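Local coordinates for protein vanadium-dependent bromoperoxidase (Corallina officinalis, PDB 1QHB) that catalyses the vanadate-dependent halogenation of organic substrates with hydrogen peroxide and bromide, assembling as a dodecamer, at residues L357-E362 and Y578-F583; A377-L382 and T494-F499; F500-Q505 and T529-L534. All coordinates share one frame; numbering follows the deposited sequence.

Interaction 1 of 3, residues L357-E362 and Y578-F583. With CA (calcium ion), chain H.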
ATOM      1  N   LEU A 357     -35.386  17.690  -8.029  1.00 16.18           N
ATOM      2  CA  LEU A 357     -34.762  16.779  -8.970  1.00 17.89           C
ATOM      3  C   LEU A 357     -34.456  17.613 -10.205  1.00 20.47           C
ATOM      4  O   LEU A 357     -35.074  18.657 -10.398  1.00 24.37           O
ATOM      5  CB  LEU A 357     -35.674  15.618  -9.406  1.00 16.13           C
ATOM      6  CG  LEU A 357     -36.082  14.649  -8.293  1.00 20.44           C
ATOM      7  CD1 LEU A 357     -36.991  13.561  -8.828  1.00 15.26           C
ATOM      8  CD2 LEU A 357     -34.813  14.069  -7.669  1.00 23.25           C
ATOM      9  N   PRO A 358     -33.530  17.154 -11.000  1.00 23.14           N
ATOM     10  CA  PRO A 358     -33.114  17.899 -12.173  1.00 22.52           C
ATOM     11  C   PRO A 358     -34.210  17.867 -13.216  1.00 24.55           C
ATOM     12  O   PRO A 358     -35.065  16.971 -13.277  1.00 22.77           O
ATOM     13  CB  PRO A 358     -31.892  17.158 -12.676  1.00 22.67           C
ATOM     14  CG  PRO A 358     -31.657  16.012 -11.794  1.00 22.50           C
ATOM     15  CD  PRO A 358     -32.789  15.886 -10.827  1.00 22.94           C
ATOM     16  N   PHE A 359     -34.194  18.881 -14.053  1.00 24.18           N
ATOM     17  CA  PHE A 359     -35.058  18.996 -15.212  1.00 27.09           C
ATOM     18  C   PHE A 359     -36.538  18.889 -14.936  1.00 30.86           C
ATOM     19  O   PHE A 359     -37.236  18.308 -15.789  1.00 28.39           O
ATOM     20  CB  PHE A 359     -34.665  17.933 -16.256  1.00 27.41           C
ATOM     21  CG  PHE A 359     -33.202  17.704 -16.530  1.00 30.28           C
ATOM     22  CD1 PHE A 359     -32.343  18.732 -16.850  1.00 24.83           C
ATOM     23  CD2 PHE A 359     -32.688  16.413 -16.411  1.00 25.87           C
ATOM     24  CE1 PHE A 359     -30.999  18.503 -17.124  1.00 32.14           C
ATOM     25  CE2 PHE A 359     -31.340  16.173 -16.642  1.00 33.02           C
ATOM     26  CZ  PHE A 359     -30.496  17.210 -17.024  1.00 29.65           C
ATOM     27  N   GLN A 360     -37.102  19.443 -13.864  1.00 30.94           N
ATOM     28  CA  GLN A 360     -38.554  19.341 -13.699  1.00 32.12           C
ATOM     29  C   GLN A 360     -39.298  20.540 -14.275  1.00 35.31           C
ATOM     30  O   GLN A 360     -40.546  20.516 -14.251  1.00 39.63           O
ATOM     31  CB  GLN A 360     -38.907  19.097 -12.225  1.00 32.07           C
ATOM     32  CG  GLN A 360     -38.263  17.860 -11.599  1.00 27.21           C
ATOM     33  CD  GLN A 360     -38.647  16.605 -12.379  1.00 34.02           C
ATOM     34  OE1 GLN A 360     -39.851  16.445 -12.610  1.00 31.72           O
ATOM     35  NE2 GLN A 360     -37.671  15.807 -12.777  1.00 32.78           N
ATOM     36  N   GLN A 361     -38.651  21.579 -14.797  1.00 37.55           N
ATOM     37  CA  GLN A 361     -39.328  22.779 -15.297  1.00 38.71           C
ATOM     38  C   GLN A 361     -40.000  22.574 -16.636  1.00 38.97           C
ATOM     39  O   GLN A 361     -39.899  21.449 -17.116  1.00 33.94           O
ATOM     40  CB  GLN A 361     -38.296  23.896 -15.484  1.00 37.10           C
ATOM     41  CG  GLN A 361     -37.609  24.360 -14.205  1.00 45.34           C
ATOM     42  CD  GLN A 361     -36.626  25.471 -14.557  1.00 45.68           C
ATOM     43  OE1 GLN A 361     -35.450  25.213 -14.793  1.00 51.75           O
ATOM     44  NE2 GLN A 361     -37.146  26.689 -14.615  1.00 52.25           N
ATOM     45  N   GLU A 362     -40.625  23.532 -17.304  1.00 41.31           N
ATOM     46  CA  GLU A 362     -41.145  23.251 -18.644  1.00 41.55           C
ATOM     47  C   GLU A 362     -39.958  23.002 -19.573  1.00 38.75           C
ATOM     48  O   GLU A 362     -38.881  23.592 -19.413  1.00 34.74           O
ATOM     49  CB  GLU A 362     -42.005  24.385 -19.179  1.00 53.85           C
ATOM     50  CG  GLU A 362     -43.396  24.470 -18.559  1.00 73.80           C
ATOM     51  CD  GLU A 362     -44.072  25.764 -18.982  1.00 85.20           C
ATOM     52  OE1 GLU A 362     -43.975  26.124 -20.176  1.00 90.24           O
ATOM     53  OE2 GLU A 362     -44.681  26.415 -18.110  1.00 91.67           O
ATOM     54  N   TYR A 578     -24.353   9.979  -9.820  1.00 12.82           N
ATOM     55  CA  TYR A 578     -24.890  10.981 -10.716  1.00 13.93           C
ATOM     56  C   TYR A 578     -23.961  12.196 -10.860  1.00 18.21           C
ATOM     57  O   TYR A 578     -23.336  12.607  -9.883  1.00 17.47           O
ATOM     58  CB  TYR A 578     -26.220  11.571 -10.200  1.00 12.53           C
ATOM     59  CG  TYR A 578     -27.258  10.496  -9.952  1.00 12.37           C
ATOM     60  CD1 TYR A 578     -28.006   9.932 -10.980  1.00 14.21           C
ATOM     61  CD2 TYR A 578     -27.442  10.040  -8.668  1.00 13.03           C
ATOM     62  CE1 TYR A 578     -28.912   8.921 -10.715  1.00 16.44           C
ATOM     63  CE2 TYR A 578     -28.366   9.044  -8.389  1.00 16.54           C
ATOM     64  CZ  TYR A 578     -29.084   8.496  -9.420  1.00 17.72           C
ATOM     65  OH  TYR A 578     -29.981   7.485  -9.091  1.00 19.76           O
ATOM     66  N   GLY A 579     -23.944  12.777 -12.059  1.00 16.43           N
ATOM     67  CA  GLY A 579     -23.087  13.972 -12.188  1.00 19.21           C
ATOM     68  C   GLY A 579     -23.971  15.214 -11.994  1.00 22.73           C
ATOM     69  O   GLY A 579     -23.448  16.297 -11.724  1.00 25.11           O
ATOM     70  N   GLU A 580     -25.294  15.112 -12.094  1.00 22.11           N
ATOM     71  CA  GLU A 580     -26.147  16.277 -11.955  1.00 22.72           C
ATOM     72  C   GLU A 580     -26.120  16.870 -10.551  1.00 22.09           C
ATOM     73  O   GLU A 580     -25.773  16.281  -9.536  1.00 22.54           O
ATOM     74  CB  GLU A 580     -27.590  15.912 -12.368  1.00 21.80           C
ATOM     75  CG  GLU A 580     -27.792  15.594 -13.825  1.00 25.04           C
ATOM     76  CD  GLU A 580     -27.480  14.185 -14.239  1.00 25.68           C
ATOM     77  OE1 GLU A 580     -27.261  13.224 -13.481  1.00 20.29           O
ATOM     78  OE2 GLU A 580     -27.470  13.969 -15.482  1.00 30.07           O
ATOM     79  N   ASN A 581     -26.617  18.107 -10.464  1.00 21.08           N
ATOM     80  CA  ASN A 581     -26.682  18.829  -9.176  1.00 19.56           C
ATOM     81  C   ASN A 581     -28.126  18.763  -8.722  1.00 19.82           C
ATOM     82  O   ASN A 581     -29.024  19.449  -9.227  1.00 17.72           O
ATOM     83  CB  ASN A 581     -26.218  20.251  -9.432  1.00 19.05           C
ATOM     84  CG  ASN A 581     -26.560  21.236  -8.347  1.00 28.00           C
ATOM     85  OD1 ASN A 581     -26.765  20.884  -7.187  1.00 25.05           O
ATOM     86  ND2 ASN A 581     -26.634  22.515  -8.696  1.00 25.58           N
ATOM     87  N   PHE A 582     -28.397  17.945  -7.720  1.00 19.72           N
ATOM     88  CA  PHE A 582     -29.771  17.778  -7.242  1.00 20.59           C
ATOM     89  C   PHE A 582     -29.762  17.030  -5.916  1.00 20.66           C
ATOM     90  O   PHE A 582     -28.744  16.623  -5.378  1.00 22.21           O
ATOM     91  CB  PHE A 582     -30.575  16.975  -8.258  1.00 20.06           C
ATOM     92  CG  PHE A 582     -30.353  15.478  -8.208  1.00 23.96           C
ATOM     93  CD1 PHE A 582     -29.268  14.921  -8.877  1.00 22.41           C
ATOM     94  CD2 PHE A 582     -31.218  14.653  -7.495  1.00 18.25           C
ATOM     95  CE1 PHE A 582     -29.062  13.544  -8.839  1.00 25.58           C
ATOM     96  CE2 PHE A 582     -31.001  13.286  -7.462  1.00 24.67           C
ATOM     97  CZ  PHE A 582     -29.929  12.709  -8.141  1.00 24.96           C
ATOM     98  N   PHE A 583     -30.969  16.857  -5.390  1.00 19.92           N
ATOM     99  CA  PHE A 583     -31.070  16.072  -4.143  1.00 16.42           C
ATOM    100  C   PHE A 583     -32.524  15.671  -4.002  1.00 15.30           C
ATOM    101  O   PHE A 583     -33.424  16.239  -4.609  1.00 15.52           O
ATOM    102  CB  PHE A 583     -30.547  16.841  -2.950  1.00 13.13           C
ATOM    103  CG  PHE A 583     -31.353  18.067  -2.655  1.00 18.40           C
ATOM    104  CD1 PHE A 583     -31.047  19.269  -3.275  1.00 14.13           C
ATOM    105  CD2 PHE A 583     -32.431  18.002  -1.790  1.00 15.91           C
ATOM    106  CE1 PHE A 583     -31.794  20.398  -3.017  1.00 16.76           C
ATOM    107  CE2 PHE A 583     -33.204  19.131  -1.512  1.00 14.52           C
ATOM    108  CZ  PHE A 583     -32.859  20.325  -2.118  1.00 13.28           C
TER
HETATM  109 CA    CA H3001     -38.331  19.465 -18.313  1.00 46.78          CA
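L357 and F582 bring two irregular loops together, their CA atoms 5.4 Å apart, and from there the chains diverge: 357-362 runs off to the calcium while 578-583 folds F582 back onto Y578. F359 adopts a left-handed helical backbone conformation, redirecting the chain beyond P358. The side-chain contact is apolar and centres on F582, whose CG sits between the backbone N and the carbonyl carbon (chi1 79°), bringing the ring against P358 and L357. P358 lays its CD against F582 CB at 3.6 Å, with CG close to the ring root, and L357 reaches in with CD2, which stands 3.6 Å from F582 CD2. At its far end, F582 CZ lies over the rim of one face of the Y578 ring, and F374 meets F582 edge-to-face. This packing borders the calcium site, where F359, Q361, D363 and Q368 gather round the ion; Q361 O is 2.8 Å from the calcium. With an alanine in place of F582, P358 CD and L357 CD2 would probably lose their aromatic partner, opening a gap between the loops. E580 extends the contact, its CB 4.1 Å from P358 CG. E87 of the third subunit packs against both F359 and E580.

Interaction 2 of 3, residues A377-L382 and T494-F499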
ATOM      1  N   ALA A 377     -39.397   5.750 -15.152  1.00 11.64           N
ATOM      2  CA  ALA A 377     -38.658   4.474 -15.119  1.00 12.83           C
ATOM      3  C   ALA A 377     -37.763   4.381 -13.896  1.00 12.28           C
ATOM      4  O   ALA A 377     -37.610   3.321 -13.272  1.00 13.66           O
ATOM      5  CB  ALA A 377     -37.751   4.288 -16.311  1.00 14.70           C
ATOM      6  N   HIS A 378     -37.219   5.542 -13.493  1.00 10.63           N
ATOM      7  CA  HIS A 378     -36.313   5.564 -12.353  1.00 11.60           C
ATOM      8  C   HIS A 378     -37.044   5.160 -11.088  1.00 14.51           C
ATOM      9  O   HIS A 378     -36.622   4.227 -10.403  1.00 16.43           O
ATOM     10  CB  HIS A 378     -35.693   6.928 -12.249  1.00 10.79           C
ATOM     11  CG  HIS A 378     -34.548   7.035 -11.312  1.00 18.62           C
ATOM     12  ND1 HIS A 378     -33.834   8.215 -11.156  1.00 22.20           N
ATOM     13  CD2 HIS A 378     -33.969   6.116 -10.485  1.00 18.14           C
ATOM     14  CE1 HIS A 378     -32.867   7.992 -10.273  1.00 18.86           C
ATOM     15  NE2 HIS A 378     -32.926   6.747  -9.849  1.00 18.29           N
ATOM     16  N   VAL A 379     -38.131   5.886 -10.750  1.00 13.89           N
ATOM     17  CA  VAL A 379     -38.901   5.556  -9.565  1.00 11.15           C
ATOM     18  C   VAL A 379     -39.557   4.170  -9.608  1.00 12.15           C
ATOM     19  O   VAL A 379     -39.761   3.480  -8.587  1.00  9.32           O
ATOM     20  CB  VAL A 379     -39.932   6.658  -9.248  1.00 11.43           C
ATOM     21  CG1 VAL A 379     -41.090   6.781 -10.225  1.00  5.48           C
ATOM     22  CG2 VAL A 379     -40.449   6.426  -7.820  1.00  6.65           C
ATOM     23  N   LEU A 380     -39.942   3.714 -10.788  1.00 11.16           N
ATOM     24  CA  LEU A 380     -40.584   2.396 -10.915  1.00 11.80           C
ATOM     25  C   LEU A 380     -39.572   1.308 -10.615  1.00 12.06           C
ATOM     26  O   LEU A 380     -40.018   0.355  -9.964  1.00 10.92           O
ATOM     27  CB  LEU A 380     -41.191   2.184 -12.300  1.00  6.01           C
ATOM     28  CG  LEU A 380     -42.518   2.937 -12.551  1.00 14.39           C
ATOM     29  CD1 LEU A 380     -42.799   2.936 -14.043  1.00  8.10           C
ATOM     30  CD2 LEU A 380     -43.636   2.266 -11.773  1.00  9.57           C
ATOM     31  N   SER A 381     -38.278   1.440 -10.956  1.00 13.49           N
ATOM     32  CA  SER A 381     -37.346   0.382 -10.554  1.00 11.36           C
ATOM     33  C   SER A 381     -36.895   0.509  -9.106  1.00 10.85           C
ATOM     34  O   SER A 381     -36.691  -0.466  -8.382  1.00 12.17           O
ATOM     35  CB  SER A 381     -36.112   0.373 -11.446  1.00 13.79           C
ATOM     36  OG  SER A 381     -36.333  -0.350 -12.644  1.00 21.93           O
ATOM     37  N   LEU A 382     -36.701   1.753  -8.689  1.00 10.99           N
ATOM     38  CA  LEU A 382     -36.198   2.045  -7.343  1.00 12.18           C
ATOM     39  C   LEU A 382     -37.183   1.622  -6.273  1.00 13.11           C
ATOM     40  O   LEU A 382     -36.758   1.054  -5.258  1.00 12.84           O
ATOM     41  CB  LEU A 382     -35.803   3.518  -7.237  1.00 17.58           C
ATOM     42  CG  LEU A 382     -34.909   4.022  -6.110  1.00 21.32           C
ATOM     43  CD1 LEU A 382     -33.721   3.102  -5.902  1.00 10.00           C
ATOM     44  CD2 LEU A 382     -34.403   5.439  -6.370  1.00 22.37           C
ATOM     45  N   THR A 494     -40.853   5.458   1.630  1.00 11.26           N
ATOM     46  CA  THR A 494     -39.732   6.385   1.757  1.00 10.21           C
ATOM     47  C   THR A 494     -39.229   6.738   0.360  1.00  9.61           C
ATOM     48  O   THR A 494     -39.149   7.952   0.066  1.00 12.39           O
ATOM     49  CB  THR A 494     -38.607   5.782   2.616  1.00 12.89           C
ATOM     50  OG1 THR A 494     -39.173   5.600   3.912  1.00  8.52           O
ATOM     51  CG2 THR A 494     -37.399   6.717   2.763  1.00  6.75           C
ATOM     52  N   ILE A 495     -39.138   5.744  -0.540  1.00  8.99           N
ATOM     53  CA  ILE A 495     -38.684   6.064  -1.906  1.00  7.65           C
ATOM     54  C   ILE A 495     -39.677   6.964  -2.609  1.00 11.21           C
ATOM     55  O   ILE A 495     -39.319   7.907  -3.356  1.00 10.90           O
ATOM     56  CB  ILE A 495     -38.519   4.757  -2.718  1.00 12.41           C
ATOM     57  CG1 ILE A 495     -37.349   3.903  -2.287  1.00  9.41           C
ATOM     58  CG2 ILE A 495     -38.385   5.045  -4.240  1.00  5.69           C
ATOM     59  CD1 ILE A 495     -35.996   4.631  -2.152  1.00  6.09           C
ATOM     60  N   LEU A 496     -40.962   6.614  -2.547  1.00  9.05           N
ATOM     61  CA  LEU A 496     -41.991   7.413  -3.196  1.00 10.92           C
ATOM     62  C   LEU A 496     -42.082   8.819  -2.590  1.00  8.93           C
ATOM     63  O   LEU A 496     -42.325   9.752  -3.348  1.00 13.03           O
ATOM     64  CB  LEU A 496     -43.357   6.712  -3.080  1.00  8.89           C
ATOM     65  CG  LEU A 496     -43.506   5.373  -3.813  1.00 10.93           C
ATOM     66  CD1 LEU A 496     -44.854   4.730  -3.442  1.00  8.33           C
ATOM     67  CD2 LEU A 496     -43.374   5.549  -5.306  1.00  8.40           C
ATOM     68  N   LYS A 497     -41.960   8.987  -1.266  1.00  8.93           N
ATOM     69  CA  LYS A 497     -42.073  10.372  -0.755  1.00  9.86           C
ATOM     70  C   LYS A 497     -40.825  11.159  -1.171  1.00 11.77           C
ATOM     71  O   LYS A 497     -40.954  12.343  -1.332  1.00 10.64           O
ATOM     72  CB  LYS A 497     -42.241  10.439   0.740  1.00  8.28           C
ATOM     73  CG  LYS A 497     -43.483   9.825   1.371  1.00  7.29           C
ATOM     74  CD  LYS A 497     -43.529  10.044   2.855  1.00  8.28           C
ATOM     75  CE  LYS A 497     -42.436   9.273   3.553  1.00  8.89           C
ATOM     76  NZ  LYS A 497     -42.557   9.176   5.036  1.00  8.41           N
ATOM     77  N   ALA A 498     -39.646  10.606  -1.392  1.00  8.45           N
ATOM     78  CA  ALA A 498     -38.479  11.288  -1.863  1.00  9.80           C
ATOM     79  C   ALA A 498     -38.672  11.665  -3.340  1.00  9.53           C
ATOM     80  O   ALA A 498     -38.214  12.730  -3.759  1.00 12.83           O
ATOM     81  CB  ALA A 498     -37.217  10.405  -1.813  1.00  7.41           C
ATOM     82  N   PHE A 499     -39.227  10.750  -4.125  1.00 11.70           N
ATOM     83  CA  PHE A 499     -39.240  10.985  -5.557  1.00 11.02           C
ATOM     84  C   PHE A 499     -40.346  11.908  -6.036  1.00 13.87           C
ATOM     85  O   PHE A 499     -40.190  12.549  -7.088  1.00 12.04           O
ATOM     86  CB  PHE A 499     -39.404   9.600  -6.219  1.00  8.26           C
ATOM     87  CG  PHE A 499     -38.583   9.517  -7.466  1.00 19.43           C
ATOM     88  CD1 PHE A 499     -39.022  10.101  -8.633  1.00 25.36           C
ATOM     89  CD2 PHE A 499     -37.376   8.880  -7.441  1.00 22.46           C
ATOM     90  CE1 PHE A 499     -38.247  10.018  -9.781  1.00 26.59           C
ATOM     91  CE2 PHE A 499     -36.575   8.826  -8.557  1.00 19.05           C
ATOM     92  CZ  PHE A 499     -37.024   9.387  -9.728  1.00 25.48           C
TER
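F499 reaches across to the opposite helix, turning its edge to H378 and a face to V379, where two long helices of the haloperoxidase helical core run almost antiparallel. The 377-382 and 494-499 segments approach to 10.1 Å between axes, with 163° between their directions. Both helices lead toward the vanadate site at their other ends: K398 lies near the end of helix 376-402, and G484 and H485 open helix 484-499. The H378 and F499 rings make a T-shaped (edge-to-face) pair, planes at 81° and centroids 5.2 Å apart. It is the CE2-CZ edge of F499 that points at the imidazole, meeting it toward the rim of one face; H378 ND1 in turn lies near the plane of the phenyl ring, 3.7 Å from F499 CZ. That nitrogen has its polar partner elsewhere, hydrogen-bonded to the backbone N of F374, which helps fix the imidazole's rotation. V379 comes over the face of F499. Its CB stands 3.6 Å from the ring centroid, only 11° off the normal, a well-centred CH-pi contact. Because CG2 lies anti to the backbone N, this methyl too is directed at the root of the ring, F499 CG. One helical turn along, L382 and I495 cross at about a right angle, L382 CG lying 4.1 Å from I495 CG2. C343 of helix 337-349 packs on V379 and L496, and beside it V379 CG2 touches L496 CD2 at 4.0 Å.

Interaction 3 of 3, residues F500-Q505 and T529-L534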
ATOM      1  N   PHE A 500     -41.468  11.898  -5.348  1.00 12.29           N
ATOM      2  CA  PHE A 500     -42.636  12.689  -5.757  1.00 14.27           C
ATOM      3  C   PHE A 500     -42.712  13.956  -4.907  1.00 16.44           C
ATOM      4  O   PHE A 500     -41.958  14.045  -3.918  1.00 14.08           O
ATOM      5  CB  PHE A 500     -43.996  11.975  -5.625  1.00  9.43           C
ATOM      6  CG  PHE A 500     -44.260  11.030  -6.761  1.00 12.51           C
ATOM      7  CD1 PHE A 500     -44.867  11.423  -7.934  1.00  7.61           C
ATOM      8  CD2 PHE A 500     -43.880   9.691  -6.627  1.00  8.63           C
ATOM      9  CE1 PHE A 500     -45.066  10.522  -8.963  1.00 12.22           C
ATOM     10  CE2 PHE A 500     -44.059   8.806  -7.665  1.00 10.43           C
ATOM     11  CZ  PHE A 500     -44.675   9.202  -8.842  1.00 11.11           C
ATOM     12  N   ASP A 501     -43.494  14.945  -5.307  1.00 12.37           N
ATOM     13  CA  ASP A 501     -43.624  16.180  -4.501  1.00 14.60           C
ATOM     14  C   ASP A 501     -44.554  15.760  -3.381  1.00 15.70           C
ATOM     15  O   ASP A 501     -45.819  15.794  -3.583  1.00 14.22           O
ATOM     16  CB  ASP A 501     -44.240  17.293  -5.354  1.00 12.41           C
ATOM     17  CG  ASP A 501     -44.297  18.642  -4.699  1.00 19.67           C
ATOM     18  OD1 ASP A 501     -43.960  18.788  -3.511  1.00 16.76           O
ATOM     19  OD2 ASP A 501     -44.675  19.648  -5.339  1.00 18.01           O
ATOM     20  N   ALA A 502     -44.062  15.238  -2.284  1.00 16.99           N
ATOM     21  CA  ALA A 502     -44.881  14.632  -1.243  1.00 16.48           C
ATOM     22  C   ALA A 502     -45.909  15.501  -0.564  1.00 15.08           C
ATOM     23  O   ALA A 502     -46.897  14.957  -0.007  1.00 14.88           O
ATOM     24  CB  ALA A 502     -43.934  14.038  -0.204  1.00 11.52           C
ATOM     25  N   ASN A 503     -45.702  16.806  -0.502  1.00 13.69           N
ATOM     26  CA  ASN A 503     -46.659  17.701   0.147  1.00 14.44           C
ATOM     27  C   ASN A 503     -47.720  18.236  -0.806  1.00 12.99           C
ATOM     28  O   ASN A 503     -48.522  19.082  -0.413  1.00 14.96           O
ATOM     29  CB  ASN A 503     -45.929  18.896   0.805  1.00 14.59           C
ATOM     30  CG  ASN A 503     -45.109  18.364   1.948  1.00 23.09           C
ATOM     31  OD1 ASN A 503     -45.499  17.627   2.822  1.00 17.94           O
ATOM     32  ND2 ASN A 503     -43.844  18.623   2.054  1.00 13.21           N
ATOM     33  N   PHE A 504     -47.722  17.802  -2.057  1.00 12.46           N
ATOM     34  CA  PHE A 504     -48.756  18.210  -3.004  1.00 14.54           C
ATOM     35  C   PHE A 504     -50.075  17.739  -2.394  1.00 15.62           C
ATOM     36  O   PHE A 504     -50.086  16.671  -1.749  1.00 15.31           O
ATOM     37  CB  PHE A 504     -48.511  17.568  -4.349  1.00 16.38           C
ATOM     38  CG  PHE A 504     -49.435  17.782  -5.510  1.00 17.65           C
ATOM     39  CD1 PHE A 504     -49.334  18.910  -6.271  1.00 16.46           C
ATOM     40  CD2 PHE A 504     -50.440  16.875  -5.811  1.00 18.17           C
ATOM     41  CE1 PHE A 504     -50.189  19.108  -7.343  1.00 20.39           C
ATOM     42  CE2 PHE A 504     -51.314  17.057  -6.850  1.00 18.85           C
ATOM     43  CZ  PHE A 504     -51.179  18.184  -7.642  1.00 16.76           C
ATOM     44  N   GLN A 505     -51.120  18.521  -2.575  1.00 15.37           N
ATOM     45  CA  GLN A 505     -52.409  18.185  -1.994  1.00 16.79           C
ATOM     46  C   GLN A 505     -53.343  17.446  -2.947  1.00 16.96           C
ATOM     47  O   GLN A 505     -53.359  17.537  -4.170  1.00 17.46           O
ATOM     48  CB  GLN A 505     -53.042  19.482  -1.489  1.00 12.29           C
ATOM     49  CG  GLN A 505     -52.236  20.061  -0.337  1.00 24.04           C
ATOM     50  CD  GLN A 505     -52.708  21.403   0.179  1.00 25.21           C
ATOM     51  OE1 GLN A 505     -52.110  21.933   1.111  1.00 35.58           O
ATOM     52  NE2 GLN A 505     -53.733  21.965  -0.401  1.00 26.63           N
ATOM     53  N   THR A 529     -52.507  15.074   1.826  1.00 16.09           N
ATOM     54  CA  THR A 529     -51.275  15.261   1.061  1.00 13.82           C
ATOM     55  C   THR A 529     -50.865  13.868   0.605  1.00 12.98           C
ATOM     56  O   THR A 529     -51.237  12.869   1.264  1.00 12.54           O
ATOM     57  CB  THR A 529     -50.137  15.875   1.905  1.00 14.63           C
ATOM     58  OG1 THR A 529     -49.827  15.012   3.003  1.00 12.79           O
ATOM     59  CG2 THR A 529     -50.543  17.178   2.581  1.00 10.58           C
ATOM     60  N   VAL A 530     -50.042  13.805  -0.415  1.00 11.98           N
ATOM     61  CA  VAL A 530     -49.489  12.567  -0.916  1.00 10.83           C
ATOM     62  C   VAL A 530     -48.705  11.865   0.170  1.00 12.06           C
ATOM     63  O   VAL A 530     -48.806  10.645   0.375  1.00 13.47           O
ATOM     64  CB  VAL A 530     -48.581  12.874  -2.129  1.00 13.19           C
ATOM     65  CG1 VAL A 530     -47.805  11.637  -2.612  1.00  7.13           C
ATOM     66  CG2 VAL A 530     -49.416  13.386  -3.279  1.00  7.40           C
ATOM     67  N   ALA A 531     -47.888  12.595   0.934  1.00 12.13           N
ATOM     68  CA  ALA A 531     -47.081  11.982   1.992  1.00 13.41           C
ATOM     69  C   ALA A 531     -47.967  11.348   3.049  1.00 13.87           C
ATOM     70  O   ALA A 531     -47.655  10.248   3.576  1.00 13.68           O
ATOM     71  CB  ALA A 531     -46.147  12.976   2.673  1.00  9.08           C
ATOM     72  N   GLY A 532     -49.005  12.073   3.492  1.00 12.00           N
ATOM     73  CA  GLY A 532     -49.859  11.484   4.544  1.00  8.83           C
ATOM     74  C   GLY A 532     -50.640  10.283   4.028  1.00 10.99           C
ATOM     75  O   GLY A 532     -50.838   9.357   4.794  1.00 10.29           O
ATOM     76  N   GLU A 533     -51.074  10.225   2.759  1.00 10.70           N
ATOM     77  CA  GLU A 533     -51.792   9.086   2.225  1.00 10.14           C
ATOM     78  C   GLU A 533     -50.828   7.929   1.876  1.00 11.19           C
ATOM     79  O   GLU A 533     -51.256   6.776   1.771  1.00 10.97           O
ATOM     80  CB  GLU A 533     -52.606   9.483   0.986  1.00 12.44           C
ATOM     81  CG  GLU A 533     -53.839  10.343   1.318  1.00 12.39           C
ATOM     82  CD  GLU A 533     -54.761   9.589   2.278  1.00 14.03           C
ATOM     83  OE1 GLU A 533     -55.396   8.598   1.817  1.00 15.12           O
ATOM     84  OE2 GLU A 533     -54.783   9.979   3.462  1.00 11.43           O
ATOM     85  N   LEU A 534     -49.541   8.216   1.684  1.00  9.80           N
ATOM     86  CA  LEU A 534     -48.556   7.135   1.434  1.00 10.76           C
ATOM     87  C   LEU A 534     -48.194   6.518   2.765  1.00 10.18           C
ATOM     88  O   LEU A 534     -48.137   5.293   2.948  1.00 12.66           O
ATOM     89  CB  LEU A 534     -47.317   7.635   0.719  1.00  9.52           C
ATOM     90  CG  LEU A 534     -47.462   7.961  -0.768  1.00 10.70           C
ATOM     91  CD1 LEU A 534     -46.198   8.691  -1.280  1.00  6.91           C
ATOM     92  CD2 LEU A 534     -47.706   6.695  -1.579  1.00  9.32           C
TER
HETATM   93  O   HOH W   1     -47.630  16.344   4.218  1.00 31.56           O
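The N-terminus of helix 530-548 is capped by its own T529, and two more of its first-turn amides bond to carbonyls of a neighbouring turn. A502 and F504 belong to a type I beta turn, D501 to F504, that follows the end of helix 484-499, and face the first residues of helix 530-548. A502 O takes the N-H of A531 at 2.7 Å, in the carbonyl plane and on a lone pair. F504 O receives V530 N at 3.2 Å, almost in line with the C=O bond (174°), and also touches T529 CA in a weaker C-H contact. Two first-turn amides are thus satisfied from outside the helix, and the partial positive end of the helix probably favours these oxygens there. The third is met from within: T529, the N-cap residue, places OG1 between its backbone N and carbonyl carbon (chi1 61°), where it accepts from G532 N at 3.1 Å. Q505 and T529 form an antiparallel non-hydrogen-bonded pair, their side chains on the same face of the sheet. The apolar side chains add A502 CB against A531 CB at 3.8 Å, and V530 CG2 at the edge of the F504 ring. D501 turns away to a salt bridge with R44 of the second subunit. A water links the two segments, donating to N503 OD1 at 2.9 Å and lying 2.8 Å from T529 OG1.

All three contacts lie on the same side of the chain's centre. Interaction 2 is the middle one, its centre about 15 Å from that of interaction 1 and about 13 Å from that of interaction 3; interactions 1 and 3 come no nearer than about 6 Å between closest atoms. Y578 OH packs 3.1 Å from H378 NE2, and L357 CD1 lies 3.8 Å from F499 O, joining both loops of interaction 1 to the helix pair. Likewise, K497 O touches A502 CB at 3.6 Å. The F499 side chain is about 13 Å from the calcium, while interaction 3 is remote from calcium and vanadate. Interactions 1 and 2 touch the third subunit, 1 and 3 the second.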